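Local coordinates for conserved hypothetical protein (Streptococcus pneumoniae, PDB 2GK4), which probably takes part in coenzyme A biosynthesis, as a DNA/pantothenate metabolism flavoprotein of the family that joins phosphopantothenate to cysteine, at residues 12-16 / 68-72; 101-107 / 120-126. All blocks are in the same frame, centred on the assembly; numbering follows the deposited sequence.

Contact 1. Residues 12-16 / 68-72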
loop_
_atom_site.group_PDB
_atom_site.type_symbol
_atom_site.label_atom_id
_atom_site.label_comp_id
_atom_site.label_asym_id
_atom_site.label_seq_id
_atom_site.Cartn_x
_atom_site.Cartn_y
_atom_site.Cartn_z
ATOM N N GLY A 12 -6.687 -4.035 6.372
ATOM C CA GLY A 12 -6.547 -4.848 5.151
ATOM C C GLY A 12 -5.112 -5.312 5.009
ATOM O O GLY A 12 -4.158 -4.561 5.301
ATOM N N THR A 13 -4.949 -6.531 4.513
ATOM C CA THR A 13 -3.632 -7.141 4.364
ATOM C C THR A 13 -2.893 -6.563 3.151
ATOM O O THR A 13 -3.515 -6.073 2.189
ATOM C CB THR A 13 -3.725 -8.683 4.184
ATOM O OG1 THR A 13 -4.634 -9.020 3.111
ATOM C CG2 THR A 13 -4.168 -9.368 5.502
ATOM N N SER A 14 -1.560 -6.567 3.232
ATOM C CA SER A 14 -0.686 -6.089 2.167
ATOM C C SER A 14 0.248 -7.237 1.811
ATOM O O SER A 14 0.885 -7.811 2.694
ATOM C CB SER A 14 0.169 -4.905 2.638
ATOM O OG SER A 14 -0.554 -3.680 2.629
ATOM N N GLU A 15 0.330 -7.565 0.530
ATOM C CA GLU A 15 1.175 -8.676 0.088
ATOM C C GLU A 15 2.356 -8.104 -0.724
ATOM O O GLU A 15 2.143 -7.502 -1.768
ATOM C CB GLU A 15 0.334 -9.637 -0.764
ATOM C CG GLU A 15 -0.937 -10.161 -0.077
ATOM C CD GLU A 15 -0.655 -11.060 1.112
ATOM O OE1 GLU A 15 0.235 -11.958 1.004
ATOM O OE2 GLU A 15 -1.347 -10.879 2.145
ATOM N N ALA A 16 3.588 -8.291 -0.241
ATOM C CA ALA A 16 4.764 -7.681 -0.897
ATOM C C ALA A 16 5.006 -8.228 -2.300
ATOM O O ALA A 16 4.922 -9.446 -2.543
ATOM C CB ALA A 16 6.016 -7.831 -0.035
ATOM N N ILE A 68 -0.251 -6.427 11.972
ATOM C CA ILE A 68 0.238 -7.461 11.067
ATOM C C ILE A 68 0.370 -6.855 9.681
ATOM O O ILE A 68 -0.099 -5.734 9.433
ATOM C CB ILE A 68 -0.695 -8.682 11.014
ATOM C CG1 ILE A 68 -2.090 -8.274 10.497
ATOM C CG2 ILE A 68 -0.753 -9.370 12.393
ATOM C CD1 ILE A 68 -2.862 -9.404 9.912
ATOM N N THR A 69 0.990 -7.605 8.776
ATOM C CA THR A 69 1.249 -7.095 7.434
ATOM C C THR A 69 0.437 -7.879 6.409
ATOM O O THR A 69 -0.436 -7.305 5.747
ATOM C CB THR A 69 2.751 -7.109 7.092
ATOM O OG1 THR A 69 3.441 -6.257 8.020
ATOM C CG2 THR A 69 2.981 -6.554 5.668
ATOM N N ASN A 70 0.674 -9.186 6.311
ATOM C CA ASN A 70 0.114 -10.000 5.197
ATOM C C ASN A 70 -0.771 -11.141 5.675
ATOM O O ASN A 70 -0.998 -11.304 6.896
ATOM C CB ASN A 70 1.226 -10.506 4.258
ATOM C CG ASN A 70 2.209 -11.455 4.943
ATOM O OD1 ASN A 70 1.954 -11.980 6.026
ATOM N ND2 ASN A 70 3.333 -11.688 4.288
ATOM N N THR A 71 -1.290 -11.940 4.741
ATOM C CA THR A 71 -2.221 -13.015 5.135
ATOM C C THR A 71 -1.532 -14.084 5.960
ATOM O O THR A 71 -2.118 -14.603 6.924
ATOM C CB THR A 71 -2.956 -13.659 3.950
ATOM O OG1 THR A 71 -2.010 -14.197 3.017
ATOM C CG2 THR A 71 -3.884 -12.654 3.284
ATOM N N LYS A 72 -0.273 -14.395 5.623
ATOM C CA LYS A 72 0.485 -15.344 6.455
ATOM C C LYS A 72 0.491 -14.891 7.931
ATOM O O LYS A 72 0.272 -15.712 8.815
ATOM C CB LYS A 72 1.929 -15.518 5.950
ATOM C CG LYS A 72 2.760 -16.566 6.708
ATOM C CD LYS A 72 4.144 -16.769 6.046
ATOM C CE LYS A 72 4.167 -17.953 5.037
ATOM N NZ LYS A 72 3.245 -17.817 3.863
HETATM O O HOH W 1 0.865 -13.821 2.881
HETATM O O HOH W 2 3.990 -10.383 1.747
#
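T69 meets the other segment through its backbone: S14 N gives a nearly straight hydrogen bond to T69 O (2.9 Å). The same oxygen also receives a C-H...O contact from T13 CA, 3.5 Å away, so the loop before the helix is held against the start of strand 14-16. T69 CG2 adds a looser touch on S14 O.

At N70 the contact passes through CB, which lies 3.1 Å from S14 O and also touches E15 OE2. With chi1 at 64°, CG sits between the backbone N and the carbonyl carbon, and the folded-back side chain brings OD1 to D73 N as an N-cap. Its ND2 donates to a water that in turn accepts from A16 N. The amide and the E15 carboxylate are almost parallel, their planes 18° apart, although the two side chains cross at about a right angle. T13 CG2 rests against N70 C at 3.8 Å, while T13 OG1 is engaged by S95.

T71 N, in the opening turn of helix 71-81, donates to the syn lone pair of E15 OE2 at 2.8 Å. T71 CG2 comes up against that oxygen at 3.3 Å. A bend at chi2 (-66°) turns the E15 carboxylate toward the first turn of the helix. E15 OE1 is bonded to T98 and, 2.7 Å away, to a second water, which accepts from K72 N.

This is a capped helix N-terminus packed against the hairpin 14-16/21-25, at the C-terminal end of the parallel strands, where Rossmann-like folds commonly place their ligand sites.

Contact 2. Residues 101-107 / 120-126; sequences YMTGLEE and KQNHQAK
Y101 lays one face of its ring under K120: CB sits 4.0 Å from the ring centroid, 23° off the normal and displaced toward the rim, a CH-pi contact. The ring edge meets the backbone instead, with CE2 3.2 Å from Q121 O, and A125 CB approaches CZ obliquely at 3.7 Å. CG of Y101 lies anti to its own backbone N (chi1 -174°), which sends the ring out along the 120-126 loop until its OH reaches A125 CA. That hydroxyl also lies 2.9 Å from E107 OE2, within hydrogen-bonding distance of the carboxylate, whose other oxygen is less surely placed.

Polar contacts to the strand backbone run beside the ring. N122 OD1 accepts from M102 N at 3.0 Å, with the donor tilted from the amide carbonyl plane, and a water donates to both M102 O and N122 O. A125 CB packs on M102 O, 3.2 Å away. Farther on, G104 N donates a hydrogen bond to K126 O at 3.2 Å, and the aliphatic stem of K126 crosses E107 at about a right angle.

Behind this shell, the 3-10 turn 122-124 is set by Q124 N bonding to Q121 O, while Q124 OE1 takes Q121 N. K120 NZ is drawn off to a salt bridge with E116, and F117 meets the Y101 ring with nearly parallel planes. The selenomethionine M102 packs on L138 of the second subunit.

Together these residues fold the loop back along strand 97-104, at the far end of a two-stranded antiparallel arm that also meets the second subunit.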
loop_
_atom_site.group_PDB
_atom_site.type_symbol
_atom_site.label_atom_id
_atom_site.label_comp_id
_atom_site.label_asym_id
_atom_site.label_seq_id
_atom_site.Cartn_x
_atom_site.Cartn_y
_atom_site.Cartn_z
ATOM N N TYR A 101 5.126 -14.529 -8.925
ATOM C CA TYR A 101 6.156 -14.301 -9.932
ATOM C C TYR A 101 5.818 -13.082 -10.760
ATOM O O TYR A 101 4.694 -12.940 -11.234
ATOM C CB TYR A 101 6.254 -15.525 -10.834
ATOM C CG TYR A 101 7.383 -15.503 -11.835
ATOM C CD1 TYR A 101 7.119 -15.413 -13.195
ATOM C CD2 TYR A 101 8.714 -15.610 -11.425
ATOM C CE1 TYR A 101 8.165 -15.424 -14.141
ATOM C CE2 TYR A 101 9.763 -15.630 -12.366
ATOM C CZ TYR A 101 9.473 -15.525 -13.719
ATOM O OH TYR A 101 10.491 -15.553 -14.673
HETATM N N MSE A 102 6.803 -12.205 -10.926
HETATM C CA MSE A 102 6.632 -10.952 -11.647
HETATM C C MSE A 102 7.632 -10.933 -12.792
HETATM O O MSE A 102 8.824 -11.155 -12.582
HETATM C CB MSE A 102 6.916 -9.784 -10.697
HETATM C CG MSE A 102 7.165 -8.432 -11.354
HETATM SE SE MSE A 102 5.554 -7.393 -11.434
HETATM C CE MSE A 102 4.952 -7.931 -12.860
ATOM N N THR A 103 7.160 -10.686 -14.004
ATOM C CA THR A 103 8.049 -10.738 -15.172
ATOM C C THR A 103 7.607 -9.765 -16.278
ATOM O O THR A 103 6.610 -9.074 -16.132
ATOM C CB THR A 103 8.184 -12.194 -15.714
ATOM O OG1 THR A 103 9.323 -12.300 -16.575
ATOM C CG2 THR A 103 6.933 -12.628 -16.472
ATOM N N GLY A 104 8.371 -9.720 -17.370
ATOM C CA GLY A 104 8.036 -8.882 -18.545
ATOM C C GLY A 104 7.031 -9.585 -19.448
ATOM O O GLY A 104 6.943 -10.815 -19.460
ATOM N N LEU A 105 6.253 -8.809 -20.193
ATOM C CA LEU A 105 5.261 -9.382 -21.111
ATOM C C LEU A 105 5.873 -10.368 -22.129
ATOM O O LEU A 105 5.240 -11.371 -22.472
ATOM C CB LEU A 105 4.506 -8.271 -21.859
ATOM C CG LEU A 105 3.329 -8.704 -22.746
ATOM C CD1 LEU A 105 2.182 -9.279 -21.932
ATOM C CD2 LEU A 105 2.844 -7.529 -23.609
ATOM N N GLU A 106 7.081 -10.065 -22.595
ATOM C CA GLU A 106 7.771 -10.887 -23.592
ATOM C C GLU A 106 8.015 -12.330 -23.125
ATOM O O GLU A 106 7.747 -13.270 -23.872
ATOM C CB GLU A 106 9.073 -10.212 -24.048
ATOM C CG GLU A 106 9.808 -9.455 -22.935
ATOM C CD GLU A 106 9.438 -7.967 -22.845
ATOM O OE1 GLU A 106 9.916 -7.192 -23.712
ATOM O OE2 GLU A 106 8.703 -7.582 -21.902
ATOM N N GLU A 107 8.489 -12.501 -21.886
ATOM C CA GLU A 107 8.643 -13.848 -21.289
ATOM C C GLU A 107 7.303 -14.594 -21.242
ATOM O O GLU A 107 7.241 -15.795 -21.532
ATOM C CB GLU A 107 9.283 -13.804 -19.885
ATOM C CG GLU A 107 9.739 -15.199 -19.404
ATOM C CD GLU A 107 10.073 -15.300 -17.903
ATOM O OE1 GLU A 107 10.149 -14.281 -17.202
ATOM O OE2 GLU A 107 10.287 -16.433 -17.424
ATOM N N LYS A 120 8.130 -20.877 -10.361
ATOM C CA LYS A 120 9.333 -20.049 -10.508
ATOM C C LYS A 120 9.468 -19.001 -9.390
ATOM O O LYS A 120 8.496 -18.681 -8.691
ATOM C CB LYS A 120 9.331 -19.328 -11.865
ATOM C CG LYS A 120 9.407 -20.251 -13.073
ATOM C CD LYS A 120 9.805 -19.467 -14.312
ATOM C CE LYS A 120 9.346 -20.158 -15.596
ATOM N NZ LYS A 120 10.021 -21.480 -15.893
ATOM N N GLN A 121 10.677 -18.455 -9.257
ATOM C CA GLN A 121 10.954 -17.403 -8.270
ATOM C C GLN A 121 11.345 -16.110 -8.971
ATOM O O GLN A 121 11.917 -16.151 -10.068
ATOM C CB GLN A 121 12.069 -17.865 -7.315
ATOM C CG GLN A 121 11.687 -19.092 -6.460
ATOM C CD GLN A 121 10.429 -18.861 -5.608
ATOM O OE1 GLN A 121 10.240 -17.787 -5.030
ATOM N NE2 GLN A 121 9.551 -19.875 -5.551
ATOM N N ASN A 122 11.074 -14.969 -8.338
ATOM C CA ASN A 122 11.350 -13.670 -8.951
ATOM C C ASN A 122 12.765 -13.495 -9.489
ATOM O O ASN A 122 12.940 -12.832 -10.507
ATOM C CB ASN A 122 11.046 -12.525 -7.988
ATOM C CG ASN A 122 9.593 -12.155 -7.966
ATOM O OD1 ASN A 122 8.789 -12.714 -8.705
ATOM N ND2 ASN A 122 9.244 -11.194 -7.116
ATOM N N HIS A 123 13.759 -14.080 -8.810
ATOM C CA HIS A 123 15.168 -13.947 -9.224
ATOM C C HIS A 123 15.481 -14.609 -10.572
ATOM O O HIS A 123 16.563 -14.403 -11.129
ATOM C CB HIS A 123 16.126 -14.462 -8.133
ATOM C CG HIS A 123 15.947 -15.913 -7.795
ATOM N ND1 HIS A 123 16.404 -16.932 -8.607
ATOM C CD2 HIS A 123 15.374 -16.514 -6.724
ATOM C CE1 HIS A 123 16.108 -18.096 -8.055
ATOM N NE2 HIS A 123 15.479 -17.869 -6.914
ATOM N N GLN A 124 14.542 -15.407 -11.082
ATOM C CA GLN A 124 14.671 -16.046 -12.391
ATOM C C GLN A 124 14.122 -15.166 -13.527
ATOM O O GLN A 124 14.345 -15.454 -14.712
ATOM C CB GLN A 124 13.921 -17.384 -12.410
ATOM C CG GLN A 124 14.278 -18.351 -11.292
ATOM C CD GLN A 124 13.560 -19.683 -11.431
ATOM O OE1 GLN A 124 12.730 -20.044 -10.598
ATOM N NE2 GLN A 124 13.874 -20.422 -12.500
ATOM N N ALA A 125 13.408 -14.106 -13.161
ATOM C CA ALA A 125 12.595 -13.349 -14.110
ATOM C C ALA A 125 13.385 -12.515 -15.114
ATOM O O ALA A 125 14.415 -11.921 -14.782
ATOM C CB ALA A 125 11.603 -12.483 -13.384
ATOM N N LYS A 126 12.877 -12.486 -16.343
ATOM C CA LYS A 126 13.375 -11.596 -17.390
ATOM C C LYS A 126 12.544 -10.307 -17.382
ATOM O O LYS A 126 11.495 -10.224 -18.038
ATOM C CB LYS A 126 13.290 -12.294 -18.749
ATOM C CG LYS A 126 13.729 -13.753 -18.724
ATOM C CD LYS A 126 13.760 -14.343 -20.118
ATOM C CE LYS A 126 14.199 -15.787 -20.079
ATOM N NZ LYS A 126 14.496 -16.288 -21.447
HETATM O O HOH W 3 10.960 -10.752 -10.830
#

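How the contacts relate
Contact 1 closes before contact 2 opens along the chain, and their centres lie 22 Å apart, with nearest atoms about 7 Å from each other and no touch. Contact 1 is near the body of the chain, 10 Å from its centre, where strand 14-16 meets helix 71-81 beside the mixed sheet. Contact 2 sits 29 Å out, on the two-stranded arm 97-104/133-140. Strand 97-104 ties them: it begins beside contact 1 and ends in contact 2. The arm thus starts beside the Rossmann-like domain and reaches outward, and at contact 2 it packs against the second subunit.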